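Local coordinates for protein N6 adenine specific DNA methylase (Encephalitozoon cuniculi, PDB 3Q87) that acts as the catalytic subunit of the Mtq2-Trm112 complex, which uses S-adenosylmethionine to methylate the translation termination factor eRF1, at residues 9-12 / 13-16; 52-55 / 56-60; 102-105 / 106-109. All coordinates share one frame; numbering follows the deposited sequence.

Interaction 1: 9-12 / 13-16; sequences DTYT and LMDA. With SAM (S-adenosylmethionine), chain D.
Y11 and M14 touch one turn apart on the helix 8-20. The sulfur does the touching: M14 SD lies 3.7 Å from Y11 CD1. It sits 4.8 Å from the centroid of the Y11 ring and approaches obliquely, 60° off the ring normal. This is a Met-aromatic contact between side chains that run side by side. The M14 chain leaves the backbone with CG anti to the carbonyl carbon (chi1 -66°), and an extended chi2 (180°) carries the sulfur out to the ring. The bend at chi3 only turns CE. T10 OG1 stands over the centre of one face of the Y11 ring, 4.0 Å above its plane. It is also 3.9 Å from M14 SD. This hydroxyl is buried and has no polar partner in the model.

The backbone sets this spacing. M14 N donates to T10 O at 2.9 Å. D15 N donates to Y11 O at 2.9 Å. D9 O is gripped twice, by L13 N at 3.3 Å and by the hydroxyl T12 OG1 at 3.2 Å. T12 can make the second bond because its OG1 sits between its own backbone N and carbonyl carbon.

T10 belongs to the S-adenosylmethionine pocket and is near the ligand carboxylate, though its closest approach there is too short in the model and is doubtful. D9 OD2 takes hydrogen bonds from the hydroxyls of Y4 and Y88 and a weak one from the ligand-binding N85, while D15 OD2 forms a salt bridge with R149.

T10, L13 and M14 pack on the helix 36-41, whereas D9 and T12 meet the strands 118-124 and 155-162 and A16 rests on 155-162, which wedges the helix between another helix and the sheet.

Interaction 2: 52-55 / 56-60; sequences LNIR and ALESH. With SAM (S-adenosylmethionine), chain D.
The backbone turns from loop into the helix 54-58 at N53, and E58 N donates to I54 O at 2.8 Å. N53 is the N-cap. Its OD1 accepts a weak bond from A56 N at 3.4 Å, and its O accepts weak bonds from A56 N and L57 N. With CG anti to the backbone N (chi1 180°), the N53 amide turns back and OD1 reaches A56 N. The other end of the amide, ND2, lies 3.9 Å from A56 CB and donates to D2 O.

On the side facing the partner chain, I54 and L57 cross at about a right angle, with I54 CD1 4.1 Å from L57 CD1. Both also pack on I115 of the Trm112 partner chain. The extended E58 chain passes obliquely by I54, OE2 reaching to 3.9 Å from I54 CG1. One water donates to R55 O at 2.6 Å and also bonds S59 OG.

L52 and N53 belong to the S-adenosylmethionine pocket. L52 CB lies 3.8 Å from C5 of the adenine, and N53 CB sits beside the ribose O2'. N53 N donates to OD2 of D51, which also binds the ligand. A helix capped just after the second strand, beside the adenosine, fits the Rossmann-like methyltransferase fold.

Interaction 3: 102-105 / 106-109; sequences LGRE and VIDR
The R104 guanidinium meets the D108 carboxylate at its edge. D108 OD1 lies in the guanidinium plane and takes NE at 2.7 Å, in a salt bridge with a fairly straight N-H. NE comes to the syn side of OD1, 28° out of the carboxylate plane. The two flat groups are turned 71° apart, so they do not pair squarely. NH2 adds only weak bonds, at 3.1 Å to D108 OD1 and 3.3 Å to D108 OD2. I107 CG2 approaches the guanidinium obliquely and is 4.2 Å from R104 CD.

Bends at chi2 (-95°) and chi3 fold the R104 chain back toward the helix. NH1 serves other partners: it forms a salt bridge with E131 and donates to N127 O. R135 adds a second, weak and long ion pair to D108 OD2.

The backbone fixes the spacing of the two residues. D108 N donates to R104 O at 2.8 Å, and R109 N to E105 O at 3.2 Å. A water donates to G103 O and accepts from I107 N at 3.0 Å, bridging the loop to the first turn. I107 CD1 also rests near G103 O.

R109 ends in a salt bridge with D69, a ligand-binding residue. The contact is an i to i+4 salt bridge from R104 to D108 in the first turn of helix 105-113, with V106 and R109 facing the S-adenosylmethionine site.

The three contacts follow one another along the chain and none touches another. Interactions 1 and 2 both touch S-adenosylmethionine, the first at the methionine end and the second at the adenosine end. Their centres are 21 Å apart. Interaction 3 approaches the ligand through V106, whose side chain is about 4 Å away, and through R109 on D69. Interactions 2 and 3 come within about 7 Å at their nearest atoms, and interactions 1 and 3 within about 11 Å. Interactions 1 and 2 contribute residues to the cofactor pocket, while interaction 3 lies beside it.

Interaction 1: 9-12 / 13-16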
loop_
_atom_site.group_PDB
_atom_site.type_symbol
_atom_site.label_atom_id
_atom_site.label_comp_id
_atom_site.label_asym_id
_atom_site.label_seq_id
_atom_site.Cartn_x
_atom_site.Cartn_y
_atom_site.Cartn_z
ATOM N N ASP B 9 4.428 -6.155 20.253
ATOM C CA ASP B 9 3.473 -5.222 19.685
ATOM C C ASP B 9 2.963 -5.715 18.331
ATOM O O ASP B 9 1.759 -5.787 18.115
ATOM C CB ASP B 9 4.030 -3.789 19.605
ATOM C CG ASP B 9 5.339 -3.680 18.814
ATOM O OD1 ASP B 9 6.091 -4.664 18.671
ATOM O OD2 ASP B 9 5.627 -2.562 18.342
ATOM N N THR B 10 3.873 -6.079 17.428
ATOM C CA THR B 10 3.434 -6.558 16.120
ATOM C C THR B 10 2.552 -7.803 16.277
ATOM O O THR B 10 1.522 -7.917 15.641
ATOM C CB THR B 10 4.599 -6.829 15.123
ATOM O OG1 THR B 10 4.704 -8.230 14.850
ATOM C CG2 THR B 10 5.919 -6.314 15.634
ATOM N N TYR B 11 2.941 -8.725 17.146
ATOM C CA TYR B 11 2.152 -9.946 17.298
ATOM C C TYR B 11 0.747 -9.741 17.889
ATOM O O TYR B 11 -0.157 -10.519 17.613
ATOM C CB TYR B 11 2.943 -11.016 18.056
ATOM C CG TYR B 11 4.137 -11.479 17.260
ATOM C CD1 TYR B 11 3.972 -12.022 15.991
ATOM C CD2 TYR B 11 5.425 -11.354 17.755
ATOM C CE1 TYR B 11 5.058 -12.449 15.243
ATOM C CE2 TYR B 11 6.518 -11.767 17.008
ATOM C CZ TYR B 11 6.325 -12.318 15.757
ATOM O OH TYR B 11 7.402 -12.741 15.006
ATOM N N THR B 12 0.551 -8.699 18.685
ATOM C CA THR B 12 -0.804 -8.410 19.145
ATOM C C THR B 12 -1.670 -7.854 17.996
ATOM O O THR B 12 -2.856 -8.160 17.903
ATOM C CB THR B 12 -0.845 -7.455 20.370
ATOM O OG1 THR B 12 -0.850 -6.097 19.927
ATOM C CG2 THR B 12 0.345 -7.677 21.277
ATOM N N LEU B 13 -1.080 -7.046 17.118
ATOM C CA LEU B 13 -1.796 -6.606 15.922
ATOM C C LEU B 13 -2.136 -7.827 15.064
ATOM O O LEU B 13 -3.282 -8.017 14.660
ATOM C CB LEU B 13 -0.988 -5.549 15.139
ATOM C CG LEU B 13 -1.587 -4.973 13.842
ATOM C CD1 LEU B 13 -3.026 -4.537 14.035
ATOM C CD2 LEU B 13 -0.741 -3.803 13.272
ATOM N N MET B 14 -1.147 -8.680 14.826
ATOM C CA MET B 14 -1.370 -9.873 14.024
ATOM C C MET B 14 -2.456 -10.775 14.615
ATOM O O MET B 14 -3.293 -11.305 13.880
ATOM C CB MET B 14 -0.068 -10.652 13.848
ATOM C CG MET B 14 0.957 -9.889 13.022
ATOM S SD MET B 14 2.527 -10.765 12.770
ATOM C CE MET B 14 2.046 -12.080 11.639
ATOM N N ASP B 15 -2.439 -10.951 15.934
ATOM C CA ASP B 15 -3.442 -11.781 16.593
ATOM C C ASP B 15 -4.841 -11.212 16.376
ATOM O O ASP B 15 -5.769 -11.950 16.052
ATOM C CB ASP B 15 -3.161 -11.927 18.096
ATOM C CG ASP B 15 -2.045 -12.925 18.400
ATOM O OD1 ASP B 15 -1.581 -13.637 17.475
ATOM O OD2 ASP B 15 -1.629 -12.996 19.576
ATOM N N ALA B 16 -4.991 -9.898 16.529
ATOM C CA ALA B 16 -6.296 -9.285 16.305
ATOM C C ALA B 16 -6.778 -9.406 14.850
ATOM O O ALA B 16 -7.963 -9.656 14.601
ATOM C CB ALA B 16 -6.311 -7.843 16.771
HETATM N N SAM D . 4.826 -3.445 10.546
HETATM C CA SAM D . 6.043 -3.661 11.340
HETATM C C SAM D . 5.688 -4.478 12.590
HETATM O O SAM D . 6.533 -5.139 13.197
HETATM O OXT SAM D . 4.540 -4.500 13.028
HETATM C CB SAM D . 6.838 -2.367 11.672
HETATM C CG SAM D . 6.288 -1.305 12.656
HETATM S SD SAM D . 7.416 0.065 13.170
HETATM C CE SAM D . 6.858 0.432 14.847
HETATM C "C5'" SAM D . 6.766 1.504 12.283
HETATM C "C4'" SAM D . 7.161 1.404 10.818
HETATM O "O4'" SAM D . 6.702 2.552 10.123
HETATM C "C3'" SAM D . 8.667 1.329 10.615
HETATM O "O3'" SAM D . 8.940 0.275 9.718
HETATM C "C2'" SAM D . 9.034 2.654 9.978
HETATM O "O2'" SAM D . 10.098 2.575 9.058
HETATM C "C1'" SAM D . 7.741 3.010 9.281
HETATM N N9 SAM D . 7.540 4.442 9.119
HETATM C C8 SAM D . 7.973 5.479 9.912
HETATM N N7 SAM D . 7.523 6.629 9.361
HETATM C C5 SAM D . 6.806 6.319 8.240
HETATM C C6 SAM D . 6.121 7.074 7.306
HETATM N N6 SAM D . 6.085 8.398 7.427
HETATM N N1 SAM D . 5.472 6.452 6.252
HETATM C C2 SAM D . 5.492 5.074 6.114
HETATM N N3 SAM D . 6.176 4.325 7.052
HETATM C C4 SAM D . 6.815 4.941 8.081
#

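Interaction 2: 52-55 / 56-60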
loop_
_atom_site.group_PDB
_atom_site.type_symbol
_atom_site.label_atom_id
_atom_site.label_comp_id
_atom_site.label_asym_id
_atom_site.label_seq_id
_atom_site.Cartn_x
_atom_site.Cartn_y
_atom_site.Cartn_z
ATOM N N LEU B 52 8.741 3.962 4.778
ATOM C CA LEU B 52 9.660 5.060 4.534
ATOM C C LEU B 52 11.096 4.532 4.503
ATOM O O LEU B 52 11.973 5.121 3.877
ATOM C CB LEU B 52 9.510 6.106 5.644
ATOM C CG LEU B 52 10.227 7.438 5.459
ATOM C CD1 LEU B 52 9.689 8.120 4.199
ATOM C CD2 LEU B 52 10.000 8.314 6.691
ATOM N N ASN B 53 11.315 3.398 5.174
ATOM C CA ASN B 53 12.645 2.823 5.379
ATOM C C ASN B 53 13.088 1.874 4.255
ATOM O O ASN B 53 12.628 0.728 4.171
ATOM C CB ASN B 53 12.652 2.106 6.738
ATOM C CG ASN B 53 13.972 1.464 7.064
ATOM O OD1 ASN B 53 14.917 1.520 6.283
ATOM N ND2 ASN B 53 14.044 0.836 8.232
ATOM N N ILE B 54 13.997 2.338 3.399
ATOM C CA ILE B 54 14.357 1.560 2.215
ATOM C C ILE B 54 15.119 0.277 2.580
ATOM O O ILE B 54 14.972 -0.764 1.933
ATOM C CB ILE B 54 15.167 2.405 1.189
ATOM C CG1 ILE B 54 15.146 1.725 -0.177
ATOM C CG2 ILE B 54 16.601 2.645 1.662
ATOM C CD1 ILE B 54 13.759 1.602 -0.770
ATOM N N ARG B 55 15.924 0.362 3.628
ATOM C CA ARG B 55 16.663 -0.792 4.106
ATOM C C ARG B 55 15.737 -1.961 4.445
ATOM O O ARG B 55 16.045 -3.099 4.117
ATOM C CB ARG B 55 17.525 -0.413 5.309
ATOM C CG ARG B 55 18.966 -0.126 4.948
ATOM C CD ARG B 55 19.691 0.581 6.078
ATOM N NE ARG B 55 19.588 2.025 5.927
ATOM C CZ ARG B 55 20.548 2.785 5.416
ATOM N NH1 ARG B 55 21.689 2.231 5.031
ATOM N NH2 ARG B 55 20.368 4.095 5.300
ATOM N N ALA B 56 14.603 -1.681 5.089
ATOM C CA ALA B 56 13.649 -2.741 5.429
ATOM C C ALA B 56 13.031 -3.315 4.168
ATOM O O ALA B 56 12.873 -4.529 4.041
ATOM C CB ALA B 56 12.566 -2.220 6.347
ATOM N N LEU B 57 12.683 -2.436 3.234
ATOM C CA LEU B 57 12.090 -2.879 1.983
ATOM C C LEU B 57 13.057 -3.774 1.215
ATOM O O LEU B 57 12.636 -4.716 0.560
ATOM C CB LEU B 57 11.670 -1.691 1.107
ATOM C CG LEU B 57 10.488 -0.834 1.582
ATOM C CD1 LEU B 57 10.139 0.202 0.506
ATOM C CD2 LEU B 57 9.264 -1.679 1.938
ATOM N N GLU B 58 14.344 -3.454 1.288
ATOM C CA GLU B 58 15.382 -4.218 0.596
ATOM C C GLU B 58 15.610 -5.611 1.200
ATOM O O GLU B 58 16.171 -6.484 0.547
ATOM C CB GLU B 58 16.701 -3.442 0.592
ATOM C CG GLU B 58 16.742 -2.311 -0.438
ATOM C CD GLU B 58 17.949 -1.397 -0.251
ATOM O OE1 GLU B 58 18.670 -1.550 0.766
ATOM O OE2 GLU B 58 18.174 -0.520 -1.112
ATOM N N SER B 59 15.178 -5.813 2.443
ATOM C CA SER B 59 15.271 -7.128 3.072
ATOM C C SER B 59 13.885 -7.686 3.397
ATOM O O SER B 59 13.697 -8.416 4.377
ATOM C CB SER B 59 16.139 -7.046 4.332
ATOM O OG SER B 59 17.456 -6.646 3.990
ATOM N N HIS B 60 12.913 -7.346 2.563
ATOM C CA HIS B 60 11.512 -7.670 2.835
ATOM C C HIS B 60 11.218 -9.151 2.555
ATOM O O HIS B 60 11.784 -9.734 1.621
ATOM C CB HIS B 60 10.617 -6.753 1.989
ATOM C CG HIS B 60 9.161 -6.828 2.325
ATOM N ND1 HIS B 60 8.499 -5.831 3.014
ATOM C CD2 HIS B 60 8.232 -7.771 2.043
ATOM C CE1 HIS B 60 7.230 -6.163 3.151
ATOM N NE2 HIS B 60 7.039 -7.328 2.557
HETATM N N SAM D . 4.826 -3.445 10.546
HETATM C CA SAM D . 6.043 -3.661 11.340
HETATM C C SAM D . 5.688 -4.478 12.590
HETATM O O SAM D . 6.533 -5.139 13.197
HETATM O OXT SAM D . 4.540 -4.500 13.028
HETATM C CB SAM D . 6.838 -2.367 11.672
HETATM C CG SAM D . 6.288 -1.305 12.656
HETATM S SD SAM D . 7.416 0.065 13.170
HETATM C CE SAM D . 6.858 0.432 14.847
HETATM C "C5'" SAM D . 6.766 1.504 12.283
HETATM C "C4'" SAM D . 7.161 1.404 10.818
HETATM O "O4'" SAM D . 6.702 2.552 10.123
HETATM C "C3'" SAM D . 8.667 1.329 10.615
HETATM O "O3'" SAM D . 8.940 0.275 9.718
HETATM C "C2'" SAM D . 9.034 2.654 9.978
HETATM O "O2'" SAM D . 10.098 2.575 9.058
HETATM C "C1'" SAM D . 7.741 3.010 9.281
HETATM N N9 SAM D . 7.540 4.442 9.119
HETATM C C8 SAM D . 7.973 5.479 9.912
HETATM N N7 SAM D . 7.523 6.629 9.361
HETATM C C5 SAM D . 6.806 6.319 8.240
HETATM C C6 SAM D . 6.121 7.074 7.306
HETATM N N6 SAM D . 6.085 8.398 7.427
HETATM N N1 SAM D . 5.472 6.452 6.252
HETATM C C2 SAM D . 5.492 5.074 6.114
HETATM N N3 SAM D . 6.176 4.325 7.052
HETATM C C4 SAM D . 6.815 4.941 8.081
HETATM O O HOH W 1 18.304 -4.266 3.820
#

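Interaction 3: 102-105 / 106-109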
loop_
_atom_site.group_PDB
_atom_site.type_symbol
_atom_site.label_atom_id
_atom_site.label_comp_id
_atom_site.label_asym_id
_atom_site.label_seq_id
_atom_site.Cartn_x
_atom_site.Cartn_y
_atom_site.Cartn_z
ATOM N N LEU B 102 4.304 13.261 22.485
ATOM C CA LEU B 102 3.306 12.267 22.862
ATOM C C LEU B 102 3.439 10.959 22.067
ATOM O O LEU B 102 2.598 10.067 22.191
ATOM C CB LEU B 102 1.888 12.830 22.695
ATOM C CG LEU B 102 1.057 13.307 23.900
ATOM C CD1 LEU B 102 1.379 12.524 25.167
ATOM C CD2 LEU B 102 1.214 14.785 24.139
ATOM N N GLY B 103 4.492 10.852 21.260
ATOM C CA GLY B 103 4.644 9.745 20.325
ATOM C C GLY B 103 3.564 9.747 19.255
ATOM O O GLY B 103 3.326 8.723 18.589
ATOM N N ARG B 104 2.930 10.905 19.070
ATOM C CA ARG B 104 1.683 11.018 18.305
ATOM C C ARG B 104 1.784 11.729 16.957
ATOM O O ARG B 104 0.811 11.786 16.197
ATOM C CB ARG B 104 0.631 11.739 19.147
ATOM C CG ARG B 104 -0.083 10.842 20.127
ATOM C CD ARG B 104 -1.373 10.355 19.524
ATOM N NE ARG B 104 -2.174 11.500 19.107
ATOM C CZ ARG B 104 -2.930 12.222 19.930
ATOM N NH1 ARG B 104 -3.004 11.911 21.218
ATOM N NH2 ARG B 104 -3.617 13.252 19.463
ATOM N N GLU B 105 2.951 12.264 16.644
ATOM C CA GLU B 105 3.082 13.075 15.442
ATOM C C GLU B 105 2.779 12.335 14.133
ATOM O O GLU B 105 2.140 12.898 13.244
ATOM C CB GLU B 105 4.446 13.774 15.402
ATOM C CG GLU B 105 4.612 14.755 16.573
ATOM C CD GLU B 105 5.812 15.679 16.434
ATOM O OE1 GLU B 105 6.236 15.950 15.289
ATOM O OE2 GLU B 105 6.331 16.146 17.475
ATOM N N VAL B 106 3.232 11.089 14.006
ATOM C CA VAL B 106 2.950 10.344 12.776
ATOM C C VAL B 106 1.516 9.827 12.813
ATOM O O VAL B 106 0.790 9.897 11.819
ATOM C CB VAL B 106 3.958 9.189 12.526
ATOM C CG1 VAL B 106 3.691 8.532 11.163
ATOM C CG2 VAL B 106 5.378 9.709 12.561
ATOM N N ILE B 107 1.106 9.320 13.971
ATOM C CA ILE B 107 -0.262 8.862 14.151
ATOM C C ILE B 107 -1.259 9.944 13.736
ATOM O O ILE B 107 -2.212 9.677 12.997
ATOM C CB ILE B 107 -0.524 8.470 15.620
ATOM C CG1 ILE B 107 0.190 7.163 15.946
ATOM C CG2 ILE B 107 -2.040 8.369 15.903
ATOM C CD1 ILE B 107 0.477 6.972 17.438
ATOM N N ASP B 108 -1.024 11.161 14.215
ATOM C CA ASP B 108 -1.913 12.290 13.966
ATOM C C ASP B 108 -1.908 12.660 12.490
ATOM O O ASP B 108 -2.947 12.998 11.928
ATOM C CB ASP B 108 -1.499 13.506 14.813
ATOM C CG ASP B 108 -1.884 13.359 16.278
ATOM O OD1 ASP B 108 -2.608 12.394 16.609
ATOM O OD2 ASP B 108 -1.473 14.219 17.100
ATOM N N ARG B 109 -0.738 12.597 11.860
ATOM C CA ARG B 109 -0.661 12.834 10.423
ATOM C C ARG B 109 -1.448 11.785 9.650
ATOM O O ARG B 109 -2.139 12.097 8.670
ATOM C CB ARG B 109 0.794 12.873 9.948
ATOM C CG ARG B 109 1.456 14.208 10.195
ATOM C CD ARG B 109 2.924 14.238 9.797
ATOM N NE ARG B 109 3.170 13.766 8.435
ATOM C CZ ARG B 109 4.079 12.843 8.129
ATOM N NH1 ARG B 109 4.833 12.317 9.090
ATOM N NH2 ARG B 109 4.261 12.462 6.870
HETATM O O HOH W 2 3.358 8.877 15.951
#